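Local coordinates for protein D-alanyl-D-alanine carboxypeptidase DacB2 (Mycobacterium tuberculosis H37Rv, PDB 4RYE) that shows D,D-carboxypeptidase activity in vitro and probably cleaves the terminal D-Ala-D-Ala dipeptide of peptidoglycan stem peptides in cell-wall biogenesis, at residues 46-51 with 156-161; 160-165 with 218-223; 100-105 with 206-211; 57-62 with 125-130; 115-120 with 139-144. All coordinates share one frame; numbering follows the deposited sequence.

In the fold
From the N terminus, segment 46-51 opens the wide loop that interaction 1 closes at 156-161, tying the start of helix 50-60 to helix 155-166. Interactions 4 and 5 both fall within that loop. Interaction 4 joins helix 50-60 to helix 117-130, and it crosses interaction 5, which folds the loop 139-144 back on the start of helix 117-130. Interaction 3 runs from 100-105 to strand 204-212; it encloses interaction 5 but crosses interactions 1, 2 and 4. Interaction 2, overlapping interaction 1 at Val160 and Ile161, closes last and sets helix 155-166 on strand 218-225, next to strand 204-212 in the sheet.

Interaction 1: 46-51 with 156-161; sequences ASTIKV and HDLVVI
Thr48 meets Leu158 and Val51 meets Ile161 where the 3-10 turn 47-48 and the start of helix 50-60, which carry the SxxK motif of penicillin-binding proteins, pack against helix 155-166. The nearest CA pairs, Thr48-Leu158 at 7.6 Å and Val51-Ile161 at 7.4 Å, show that both touches span a similar gap. Along helix 155-166, His156 and Asp157 come first, turned to other partners: His156 ND1 donates to Asp157 OD1 in the plane of its own ring, and Asp157 OD2 takes bonds from Ser135 N and Thr136 OG1. Leu158 then brings both methyls to one hydroxyl, with Thr48 OG1 3.6 Å from Leu158 CD2 and 3.8 Å from Leu158 CD1, the two side chains crossing at about a right angle. That hydroxyl finds its polar partner in Pro45 O, so toward Leu158 it acts as a packing surface. One turn later Ile161 points its CG2, trans to its own N, at Val51 CG1, which is likewise trans to its N (chi1 178°); the two methyls are 3.9 Å apart. No hydrogen bond joins the segments, and the touching residues are all buried. The polar side of 46-51 carries Ser47, the inferred acyl-ester nucleophile, and Lys50, the proton acceptor by similarity. There Lys50 NZ, also bonded to Asn104 OD1 and Ser142 O, donates to Ser47 OG over 2.6 Å.

Interaction 2: 160-165 with 218-223; sequences VIFRAA and TFVGAA
Phe162 inserts its ring between helix 155-166 and strand 218-225, a helix-on-sheet contact in the serine beta-lactamase-like fold of penicillin-binding proteins, where this helix lies on a face of the antiparallel sheet. The short axes come within 8.7 Å of each other and are inclined by 44°. Phe162 makes every side-chain contact from the helix. With chi1 at -156°, roughly trans to its backbone N, the ring reaches out to the strand. The tight part begins at its root, where Val220 CG2 lies 3.6 Å from Phe162 CB, and continues on the side of one ring face, where Val220 CG1 is 3.7 Å from Phe162 CD1. Both methyls of Val220 lie to the same side of the ring plane as Gly221, CG2 nearer the root and CG1 beside CD1. Farther along, Ala222 CB meets Phe162 CE2 at 3.9 Å, at the ring edge and near its plane. Val231 and Val51 also touch Phe162, and all four residues that touch across this contact are buried. The other side of the helix is looser. Val160, Arg163 and Ala164 are partly exposed, and the end of Arg163 leads away from the strand to give its NE and NH2 to the carbonyls of Leu28 and Asp29. Over one face of the Phe162 ring, Gly221 makes a CH-pi contact, its CA 4.2 Å from the ring centroid.

Interaction 3: 100-105 with 206-211; sequences LVSGND and GGKTGY
Ser102 carries OG roughly trans to its backbone N (chi1 -155°), while Lys208, extended at its first torsion, bends at chi2 (73°) and again at chi4 (67°), and the two meet at their polar ends. Lys208 NZ donates to Ser102 OG over 2.8 Å. The bends matter because the CB of Lys208 does not aim at segment 100-105: the final one swings NZ round to the serine, so that NZ also lies 3.3 Å from Ser102 CB. The same nitrogen is held from its own strand, giving a second bond to Thr209 O over 2.9 Å, in the carbonyl plane. Ser102 OG and Thr209 O are themselves 4.4 Å apart, so the lysine nitrogen links two oxygens that do not bond each other. Ser102 sits in a left-handed backbone conformation between the end of helix 91-100 and Gly103, the N-cap of helix 104-113. The sequence fits the SxN motif of penicillin-binding proteins (Ser102-Gly103-Asn104), and Lys208-Thr209-Gly210 fits their KTG motif on the edge strand 204-212. Beyond the segments, Ser102 OG is also hydrogen-bonded to Ser47 OG and more weakly to Lys50 NZ. Ser102, an active-site residue by similarity, therefore stands between two lysine nitrogens and the inferred nucleophile. Such a chain of contacts is consistent with a part for Ser102 in proton transfer, as proposed for the SxN serine of related enzymes; the bond from Lys208 joins it to the KTG strand.

Interaction 4: 57-62 with 125-130; sequences ALDELD and NAKAAT
A surface salt bridge, doubtful in its details, links Asp59, near the end of helix 50-60, to Lys127, close to the end of helix 117-130, well away from the annotated active site. The helices do not pack closely here: the nearest CA atoms, those of Asp59 and Lys127, are 9.9 Å apart, and the gap is crossed by the two side chains coming from opposite directions. Asp59 OD2 is the carboxylate oxygen that meets Lys127 NZ, but the modelled atoms are too close, so the exact geometry of this pairing cannot be relied on. Lys127 leaves its helix with CG trans to the backbone N (chi1 176°) and then bends at each of its next three torsions. In the helical part of this DD-peptidase fold its aliphatic stem also rests on Leu52 and Val56 of helix 50-60, so the charged end extends from an apolar seat. The OE1 of Glu60 pairs instead with Lys123. One turn beyond Lys127, Thr130 OG1 donates to Lys127 O over 2.7 Å, tilted 15° from the carbonyl plane.

Interaction 5: 115-120 with 139-144; sequences GGQDVT and TTPSGL
Gln117 and Thr120, in the first turn of helix 117-130, hold the ring of Pro141 in the loop 139-144 of this penicillin-binding protein fold. The loop comes back beside the active site, where its Ser142 O takes a bond from Lys50 NZ. Gln117 bends sharply at chi2 (-82°) after a first torsion that sets CG beside the backbone N. This lays a face of the amide against the CG-CD edge of the proline ring, with OE1 3.4 Å from Pro141 CD and NE2 3.9 Å from Pro141 CG, the two side chains crossing at about a right angle. Asn108 OD1 takes the bond from Gln117 NE2, which anchors the curled amide. Thr120 turns its methyl to the ring, CG2 lying 4.2 Å from Pro141 CG, and its hydroxyl back to the helix start. Thr120 OG1 donates to the carbonyl O of the N-cap residue Gly116 over 2.6 Å, from 35° above the carbonyl plane, while Thr120 N reaches that oxygen from the opposite face. Within the loop, Ser142 OG accepts from Leu144 N in an ST turn, and Thr140 OG1 accepts from Gly143 N in an ST motif. Thr140 OG1 itself donates to Leu144 O over 2.7 Å, in the carbonyl plane and on a lone pair.

Interaction 1: 46-51 with 156-161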
# COMPACT_ATOMS: atom_id res chain seq x y z
N ALA A 46 -4.59 -7.48 -2.63
CA ALA A 46 -3.55 -8.10 -1.81
C ALA A 46 -3.09 -7.11 -0.74
O ALA A 46 -3.89 -6.34 -0.22
CB ALA A 46 -2.37 -8.57 -2.67
N SER A 47 -1.79 -7.12 -0.43
CA SER A 47 -1.25 -6.36 0.70
C SER A 47 -1.30 -4.84 0.55
O SER A 47 -1.02 -4.12 1.50
CB SER A 47 0.20 -6.79 1.01
OG SER A 47 0.24 -7.98 1.78
N THR A 48 -1.65 -4.32 -0.63
CA THR A 48 -1.85 -2.88 -0.73
C THR A 48 -2.95 -2.42 0.22
O THR A 48 -2.95 -1.28 0.70
CB THR A 48 -2.18 -2.40 -2.16
OG1 THR A 48 -3.38 -3.04 -2.62
CG2 THR A 48 -1.01 -2.69 -3.10
N ILE A 49 -3.89 -3.31 0.52
CA ILE A 49 -4.99 -2.99 1.43
C ILE A 49 -4.48 -2.75 2.86
O ILE A 49 -5.18 -2.16 3.68
CB ILE A 49 -6.09 -4.07 1.42
CG1 ILE A 49 -7.47 -3.46 1.67
CG2 ILE A 49 -5.81 -5.15 2.46
CD1 ILE A 49 -7.93 -2.49 0.60
N LYS A 50 -3.25 -3.17 3.16
CA LYS A 50 -2.66 -2.87 4.47
C LYS A 50 -2.52 -1.36 4.71
O LYS A 50 -2.47 -0.92 5.85
CB LYS A 50 -1.30 -3.56 4.64
CG LYS A 50 -1.37 -5.08 4.82
CD LYS A 50 0.05 -5.65 4.96
CE LYS A 50 0.06 -7.10 5.42
NZ LYS A 50 -0.21 -8.03 4.30
N VAL A 51 -2.45 -0.58 3.64
CA VAL A 51 -2.43 0.88 3.79
C VAL A 51 -3.73 1.38 4.40
O VAL A 51 -3.75 2.28 5.25
CB VAL A 51 -2.19 1.58 2.43
CG1 VAL A 51 -2.21 3.10 2.60
CG2 VAL A 51 -0.86 1.14 1.81
N HIS A 156 -7.43 3.66 -9.16
CA HIS A 156 -7.95 4.94 -8.68
C HIS A 156 -8.15 4.95 -7.17
O HIS A 156 -7.64 5.85 -6.47
CB HIS A 156 -9.26 5.29 -9.41
CG HIS A 156 -9.99 6.44 -8.80
ND1 HIS A 156 -10.82 6.30 -7.70
CD2 HIS A 156 -10.03 7.75 -9.14
CE1 HIS A 156 -11.34 7.48 -7.39
NE2 HIS A 156 -10.88 8.37 -8.25
N ASP A 157 -8.90 3.99 -6.63
CA ASP A 157 -9.10 3.96 -5.18
C ASP A 157 -7.80 3.79 -4.39
O ASP A 157 -7.65 4.36 -3.31
CB ASP A 157 -10.08 2.86 -4.77
CG ASP A 157 -11.52 3.20 -5.08
OD1 ASP A 157 -11.74 4.18 -5.82
OD2 ASP A 157 -12.42 2.48 -4.59
N LEU A 158 -6.87 2.99 -4.91
CA LEU A 158 -5.60 2.80 -4.21
C LEU A 158 -4.84 4.12 -4.02
O LEU A 158 -4.31 4.39 -2.94
CB LEU A 158 -4.72 1.74 -4.89
CG LEU A 158 -5.19 0.28 -4.75
CD1 LEU A 158 -4.20 -0.67 -5.45
CD2 LEU A 158 -5.34 -0.09 -3.28
N VAL A 159 -4.78 4.96 -5.06
CA VAL A 159 -4.06 6.23 -4.92
C VAL A 159 -4.84 7.21 -4.05
O VAL A 159 -4.25 8.04 -3.37
CB VAL A 159 -3.64 6.88 -6.28
CG1 VAL A 159 -2.73 5.93 -7.05
CG2 VAL A 159 -4.84 7.29 -7.13
N VAL A 160 -6.16 7.10 -4.06
CA VAL A 160 -6.99 7.92 -3.18
C VAL A 160 -6.68 7.54 -1.74
O VAL A 160 -6.53 8.41 -0.86
CB VAL A 160 -8.49 7.73 -3.51
CG1 VAL A 160 -9.37 8.33 -2.40
CG2 VAL A 160 -8.81 8.37 -4.87
N ILE A 161 -6.58 6.25 -1.48
CA ILE A 161 -6.29 5.79 -0.12
C ILE A 161 -4.86 6.15 0.27
O ILE A 161 -4.61 6.63 1.39
CB ILE A 161 -6.52 4.26 -0.01
CG1 ILE A 161 -8.03 3.97 0.02
CG2 ILE A 161 -5.85 3.68 1.24
CD1 ILE A 161 -8.43 2.56 -0.42

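Interaction 2: 160-165 with 218-223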
# COMPACT_ATOMS: atom_id res chain seq x y z
N VAL A 160 -6.16 7.10 -4.06
CA VAL A 160 -6.99 7.92 -3.18
C VAL A 160 -6.68 7.54 -1.74
O VAL A 160 -6.53 8.41 -0.86
CB VAL A 160 -8.49 7.73 -3.51
CG1 VAL A 160 -9.37 8.33 -2.40
CG2 VAL A 160 -8.81 8.37 -4.87
N ILE A 161 -6.58 6.25 -1.48
CA ILE A 161 -6.29 5.79 -0.12
C ILE A 161 -4.86 6.15 0.27
O ILE A 161 -4.61 6.63 1.39
CB ILE A 161 -6.52 4.26 -0.01
CG1 ILE A 161 -8.03 3.97 0.02
CG2 ILE A 161 -5.85 3.68 1.24
CD1 ILE A 161 -8.43 2.56 -0.42
N PHE A 162 -3.91 5.97 -0.65
CA PHE A 162 -2.52 6.29 -0.35
C PHE A 162 -2.30 7.79 -0.12
O PHE A 162 -1.44 8.20 0.67
CB PHE A 162 -1.61 5.82 -1.47
CG PHE A 162 -0.20 5.60 -1.02
CD1 PHE A 162 0.15 4.45 -0.33
CD2 PHE A 162 0.79 6.54 -1.27
CE1 PHE A 162 1.45 4.23 0.09
CE2 PHE A 162 2.10 6.34 -0.85
CZ PHE A 162 2.43 5.18 -0.16
N ARG A 163 -3.04 8.60 -0.85
CA ARG A 163 -2.96 10.05 -0.72
C ARG A 163 -3.39 10.47 0.69
O ARG A 163 -2.78 11.35 1.30
CB ARG A 163 -3.86 10.68 -1.78
CG ARG A 163 -3.80 12.17 -1.86
CD ARG A 163 -4.51 12.64 -3.12
NE ARG A 163 -4.48 14.09 -3.23
CZ ARG A 163 -5.51 14.82 -3.64
NH1 ARG A 163 -6.65 14.23 -3.98
NH2 ARG A 163 -5.38 16.14 -3.69
N ALA A 164 -4.44 9.84 1.20
CA ALA A 164 -4.90 10.11 2.56
C ALA A 164 -3.85 9.68 3.57
O ALA A 164 -3.61 10.37 4.57
CB ALA A 164 -6.24 9.41 2.83
N ALA A 165 -3.22 8.53 3.33
CA ALA A 165 -2.21 8.02 4.24
C ALA A 165 -0.97 8.91 4.26
O ALA A 165 -0.41 9.16 5.32
CB ALA A 165 -1.84 6.57 3.88
N THR A 218 0.50 -6.36 -7.02
CA THR A 218 -0.05 -5.02 -6.85
C THR A 218 0.99 -4.07 -6.24
O THR A 218 1.94 -4.51 -5.59
CB THR A 218 -1.32 -5.02 -5.97
OG1 THR A 218 -0.99 -5.55 -4.68
CG2 THR A 218 -2.43 -5.87 -6.60
N PHE A 219 0.79 -2.78 -6.43
CA PHE A 219 1.68 -1.79 -5.86
C PHE A 219 0.99 -0.45 -5.85
O PHE A 219 0.24 -0.11 -6.77
CB PHE A 219 2.99 -1.69 -6.66
CG PHE A 219 3.91 -0.60 -6.18
CD1 PHE A 219 4.72 -0.80 -5.07
CD2 PHE A 219 3.96 0.62 -6.83
CE1 PHE A 219 5.57 0.20 -4.61
CE2 PHE A 219 4.80 1.63 -6.38
CZ PHE A 219 5.61 1.42 -5.27
N VAL A 220 1.24 0.31 -4.79
CA VAL A 220 0.83 1.70 -4.71
C VAL A 220 2.00 2.45 -4.08
O VAL A 220 2.67 1.93 -3.20
CB VAL A 220 -0.48 1.88 -3.90
CG1 VAL A 220 -0.30 1.42 -2.44
CG2 VAL A 220 -0.93 3.33 -3.96
N GLY A 221 2.27 3.66 -4.54
CA GLY A 221 3.37 4.40 -3.95
C GLY A 221 3.50 5.81 -4.48
O GLY A 221 2.75 6.23 -5.36
N ALA A 222 4.47 6.55 -3.95
CA ALA A 222 4.60 7.96 -4.30
C ALA A 222 6.05 8.40 -4.41
O ALA A 222 6.93 7.79 -3.83
CB ALA A 222 3.85 8.82 -3.30
N ALA A 223 6.27 9.48 -5.17
CA ALA A 223 7.60 10.06 -5.34
C ALA A 223 7.47 11.56 -5.51
O ALA A 223 6.40 12.06 -5.85
CB ALA A 223 8.29 9.45 -6.55

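Interaction 3: 100-105 with 206-211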
# COMPACT_ATOMS: atom_id res chain seq x y z
N LEU A 100 6.69 -2.20 6.65
CA LEU A 100 8.05 -2.46 6.14
C LEU A 100 8.22 -3.87 5.57
O LEU A 100 8.91 -4.06 4.56
CB LEU A 100 9.11 -2.21 7.22
CG LEU A 100 9.68 -0.79 7.31
CD1 LEU A 100 8.57 0.23 7.55
CD2 LEU A 100 10.71 -0.70 8.42
N VAL A 101 7.63 -4.87 6.22
CA VAL A 101 7.79 -6.25 5.76
C VAL A 101 6.47 -6.95 5.43
O VAL A 101 6.45 -8.17 5.22
CB VAL A 101 8.62 -7.11 6.76
CG1 VAL A 101 9.97 -6.46 7.05
CG2 VAL A 101 7.84 -7.34 8.04
N SER A 102 5.39 -6.18 5.36
CA SER A 102 4.07 -6.70 4.99
C SER A 102 3.63 -7.86 5.89
O SER A 102 3.10 -8.87 5.42
CB SER A 102 4.07 -7.17 3.53
OG SER A 102 2.76 -7.12 3.00
N GLY A 103 3.85 -7.71 7.19
CA GLY A 103 3.60 -8.80 8.13
C GLY A 103 2.12 -9.05 8.30
O GLY A 103 1.39 -8.17 8.75
N ASN A 104 1.66 -10.25 7.94
CA ASN A 104 0.25 -10.59 8.11
C ASN A 104 -0.06 -10.76 9.59
O ASN A 104 -1.17 -10.47 10.03
CB ASN A 104 -0.11 -11.85 7.32
CG ASN A 104 -0.03 -11.63 5.82
OD1 ASN A 104 -0.46 -10.60 5.33
ND2 ASN A 104 0.52 -12.60 5.10
N ASP A 105 0.92 -11.24 10.34
CA ASP A 105 0.78 -11.37 11.79
C ASP A 105 0.65 -9.98 12.43
O ASP A 105 -0.09 -9.80 13.39
CB ASP A 105 1.91 -12.19 12.41
CG ASP A 105 3.30 -11.69 12.03
OD1 ASP A 105 3.42 -10.84 11.11
OD2 ASP A 105 4.29 -12.17 12.64
N GLY A 206 7.51 6.66 -0.56
CA GLY A 206 6.73 5.62 0.09
C GLY A 206 6.09 4.67 -0.90
O GLY A 206 5.94 4.98 -2.07
N GLY A 207 5.71 3.50 -0.42
CA GLY A 207 5.09 2.53 -1.30
C GLY A 207 4.73 1.28 -0.56
O GLY A 207 5.24 1.01 0.54
N LYS A 208 3.84 0.51 -1.16
CA LYS A 208 3.43 -0.76 -0.57
C LYS A 208 3.19 -1.75 -1.69
O LYS A 208 2.47 -1.45 -2.63
CB LYS A 208 2.16 -0.56 0.26
CG LYS A 208 1.74 -1.80 1.04
CD LYS A 208 2.68 -2.05 2.21
CE LYS A 208 2.47 -3.42 2.82
NZ LYS A 208 2.87 -4.51 1.90
N THR A 209 3.83 -2.91 -1.62
CA THR A 209 3.66 -3.95 -2.63
C THR A 209 2.71 -5.03 -2.14
O THR A 209 2.46 -5.13 -0.94
CB THR A 209 4.98 -4.66 -2.90
OG1 THR A 209 5.47 -5.17 -1.65
CG2 THR A 209 5.99 -3.69 -3.48
N GLY A 210 2.21 -5.85 -3.05
CA GLY A 210 1.39 -6.98 -2.66
C GLY A 210 1.39 -8.10 -3.68
O GLY A 210 1.62 -7.88 -4.87
N TYR A 211 1.12 -9.32 -3.22
CA TYR A 211 0.91 -10.43 -4.13
C TYR A 211 0.01 -11.47 -3.50
O TYR A 211 0.16 -11.79 -2.32
CB TYR A 211 2.23 -11.10 -4.55
CG TYR A 211 1.99 -12.31 -5.45
CD1 TYR A 211 1.86 -12.15 -6.83
CD2 TYR A 211 1.85 -13.59 -4.93
CE1 TYR A 211 1.61 -13.22 -7.65
CE2 TYR A 211 1.60 -14.67 -5.75
CZ TYR A 211 1.49 -14.48 -7.11
OH TYR A 211 1.25 -15.55 -7.94

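Interaction 4: 57-62 with 125-130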
# COMPACT_ATOMS: atom_id res chain seq x y z
N ALA A 57 -5.75 2.27 11.98
CA ALA A 57 -4.91 2.16 13.18
C ALA A 57 -4.42 3.53 13.64
O ALA A 57 -4.42 3.82 14.83
CB ALA A 57 -3.72 1.23 12.92
N LEU A 58 -3.98 4.35 12.69
CA LEU A 58 -3.46 5.67 13.03
C LEU A 58 -4.55 6.60 13.54
O LEU A 58 -4.29 7.46 14.38
CB LEU A 58 -2.75 6.29 11.83
CG LEU A 58 -1.39 5.67 11.55
CD1 LEU A 58 -0.92 6.05 10.16
CD2 LEU A 58 -0.39 6.12 12.61
N ASP A 59 -5.77 6.42 13.06
CA ASP A 59 -6.89 7.21 13.57
C ASP A 59 -7.29 6.83 15.00
O ASP A 59 -7.61 7.70 15.81
CB ASP A 59 -8.12 7.09 12.67
CG ASP A 59 -8.02 7.96 11.43
OD1 ASP A 59 -7.01 8.68 11.27
OD2 ASP A 59 -8.96 7.92 10.61
N GLU A 60 -7.28 5.54 15.31
CA GLU A 60 -7.89 5.06 16.55
C GLU A 60 -6.91 4.71 17.67
O GLU A 60 -7.27 4.75 18.85
CB GLU A 60 -8.78 3.85 16.28
CG GLU A 60 -9.79 4.08 15.16
CD GLU A 60 -10.96 3.11 15.20
OE1 GLU A 60 -11.07 2.32 16.17
OE2 GLU A 60 -11.78 3.15 14.26
N LEU A 61 -5.69 4.34 17.30
CA LEU A 61 -4.77 3.77 18.29
C LEU A 61 -3.67 4.74 18.68
O LEU A 61 -3.12 5.43 17.83
CB LEU A 61 -4.15 2.48 17.75
CG LEU A 61 -5.07 1.31 17.39
CD1 LEU A 61 -4.25 0.18 16.72
CD2 LEU A 61 -5.84 0.78 18.60
N ASP A 62 -3.36 4.80 19.97
CA ASP A 62 -2.16 5.51 20.44
C ASP A 62 -0.94 4.70 19.99
O ASP A 62 -0.95 3.47 20.08
CB ASP A 62 -2.18 5.64 21.96
CG ASP A 62 -1.04 6.49 22.50
OD1 ASP A 62 0.13 6.06 22.44
OD2 ASP A 62 -1.32 7.60 23.00
N ASN A 125 -13.59 -0.73 5.71
CA ASN A 125 -14.58 -0.42 4.69
C ASN A 125 -15.26 0.92 4.96
O ASN A 125 -15.50 1.69 4.03
CB ASN A 125 -15.59 -1.56 4.57
CG ASN A 125 -15.00 -2.76 3.84
OD1 ASN A 125 -14.22 -2.58 2.90
ND2 ASN A 125 -15.35 -3.96 4.27
N ALA A 126 -15.53 1.22 6.22
CA ALA A 126 -16.09 2.53 6.56
C ALA A 126 -15.11 3.66 6.20
O ALA A 126 -15.52 4.72 5.72
CB ALA A 126 -16.47 2.60 8.02
N LYS A 127 -13.83 3.43 6.45
CA LYS A 127 -12.81 4.44 6.13
C LYS A 127 -12.71 4.69 4.62
O LYS A 127 -12.66 5.84 4.17
CB LYS A 127 -11.46 3.98 6.70
CG LYS A 127 -10.27 4.88 6.38
CD LYS A 127 -10.57 6.34 6.68
CE LYS A 127 -9.64 6.91 7.71
NZ LYS A 127 -10.24 6.83 9.07
N ALA A 128 -12.71 3.61 3.84
CA ALA A 128 -12.70 3.75 2.38
C ALA A 128 -13.87 4.61 1.92
O ALA A 128 -13.71 5.50 1.08
CB ALA A 128 -12.74 2.38 1.70
N ALA A 129 -15.06 4.37 2.48
CA ALA A 129 -16.22 5.19 2.12
C ALA A 129 -16.04 6.68 2.45
O ALA A 129 -16.46 7.54 1.66
CB ALA A 129 -17.49 4.65 2.78
N THR A 130 -15.45 7.00 3.60
CA THR A 130 -15.25 8.41 3.94
C THR A 130 -14.30 9.09 2.96
O THR A 130 -14.36 10.30 2.78
CB THR A 130 -14.73 8.64 5.37
OG1 THR A 130 -13.41 8.10 5.49
CG2 THR A 130 -15.64 7.99 6.40

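Interaction 5: 115-120 with 139-144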
# COMPACT_ATOMS: atom_id res chain seq x y z
N GLY A 115 -10.38 -4.30 17.87
CA GLY A 115 -11.64 -4.91 18.25
C GLY A 115 -11.94 -6.24 17.57
O GLY A 115 -13.03 -6.79 17.72
N GLY A 116 -10.97 -6.76 16.83
CA GLY A 116 -11.14 -8.05 16.19
C GLY A 116 -11.16 -8.00 14.68
O GLY A 116 -11.22 -6.93 14.07
N GLN A 117 -11.12 -9.18 14.06
CA GLN A 117 -11.06 -9.29 12.60
C GLN A 117 -12.27 -8.67 11.91
O GLN A 117 -12.13 -7.82 11.04
CB GLN A 117 -10.93 -10.76 12.19
CG GLN A 117 -9.62 -11.41 12.60
CD GLN A 117 -8.49 -11.10 11.63
OE1 GLN A 117 -8.61 -11.34 10.43
NE2 GLN A 117 -7.40 -10.55 12.15
N ASP A 118 -13.47 -9.09 12.30
CA ASP A 118 -14.69 -8.60 11.64
C ASP A 118 -14.88 -7.09 11.83
O ASP A 118 -15.23 -6.38 10.89
CB ASP A 118 -15.92 -9.34 12.16
CG ASP A 118 -15.98 -10.78 11.67
OD1 ASP A 118 -15.02 -11.22 11.00
OD2 ASP A 118 -16.98 -11.47 11.97
N VAL A 119 -14.66 -6.63 13.05
CA VAL A 119 -14.78 -5.21 13.38
C VAL A 119 -13.76 -4.39 12.60
O VAL A 119 -14.06 -3.31 12.09
CB VAL A 119 -14.60 -4.97 14.90
CG1 VAL A 119 -14.45 -3.50 15.20
CG2 VAL A 119 -15.78 -5.58 15.68
N THR A 120 -12.54 -4.92 12.48
CA THR A 120 -11.49 -4.18 11.80
C THR A 120 -11.79 -4.05 10.31
O THR A 120 -11.59 -2.99 9.70
CB THR A 120 -10.11 -4.84 12.03
OG1 THR A 120 -9.81 -4.79 13.42
CG2 THR A 120 -9.02 -4.12 11.26
N THR A 139 -11.87 -7.64 2.78
CA THR A 139 -12.43 -8.85 3.36
C THR A 139 -11.55 -9.36 4.50
O THR A 139 -12.01 -10.14 5.33
CB THR A 139 -12.58 -9.99 2.34
OG1 THR A 139 -11.29 -10.30 1.79
CG2 THR A 139 -13.55 -9.60 1.22
N THR A 140 -10.29 -8.93 4.52
CA THR A 140 -9.37 -9.24 5.63
C THR A 140 -8.51 -8.02 5.93
O THR A 140 -8.32 -7.17 5.07
CB THR A 140 -8.40 -10.40 5.29
OG1 THR A 140 -7.57 -10.01 4.18
CG2 THR A 140 -9.16 -11.69 4.95
N PRO A 141 -7.97 -7.94 7.16
CA PRO A 141 -7.05 -6.83 7.47
C PRO A 141 -5.75 -6.90 6.68
O PRO A 141 -5.14 -5.86 6.44
CB PRO A 141 -6.76 -7.04 8.96
CG PRO A 141 -7.97 -7.79 9.49
CD PRO A 141 -8.37 -8.70 8.36
N SER A 142 -5.34 -8.10 6.28
CA SER A 142 -4.02 -8.30 5.66
C SER A 142 -4.02 -8.25 4.13
O SER A 142 -2.97 -8.02 3.52
CB SER A 142 -3.43 -9.63 6.11
OG SER A 142 -4.19 -10.69 5.57
N GLY A 143 -5.18 -8.50 3.52
CA GLY A 143 -5.27 -8.60 2.07
C GLY A 143 -5.21 -10.04 1.61
O GLY A 143 -5.30 -10.33 0.42
N LEU A 144 -5.03 -10.95 2.56
CA LEU A 144 -5.12 -12.37 2.25
C LEU A 144 -6.56 -12.67 1.85
O LEU A 144 -7.47 -11.92 2.22
CB LEU A 144 -4.75 -13.20 3.48
CG LEU A 144 -3.27 -13.24 3.86
CD1 LEU A 144 -3.05 -13.97 5.18
CD2 LEU A 144 -2.48 -13.90 2.75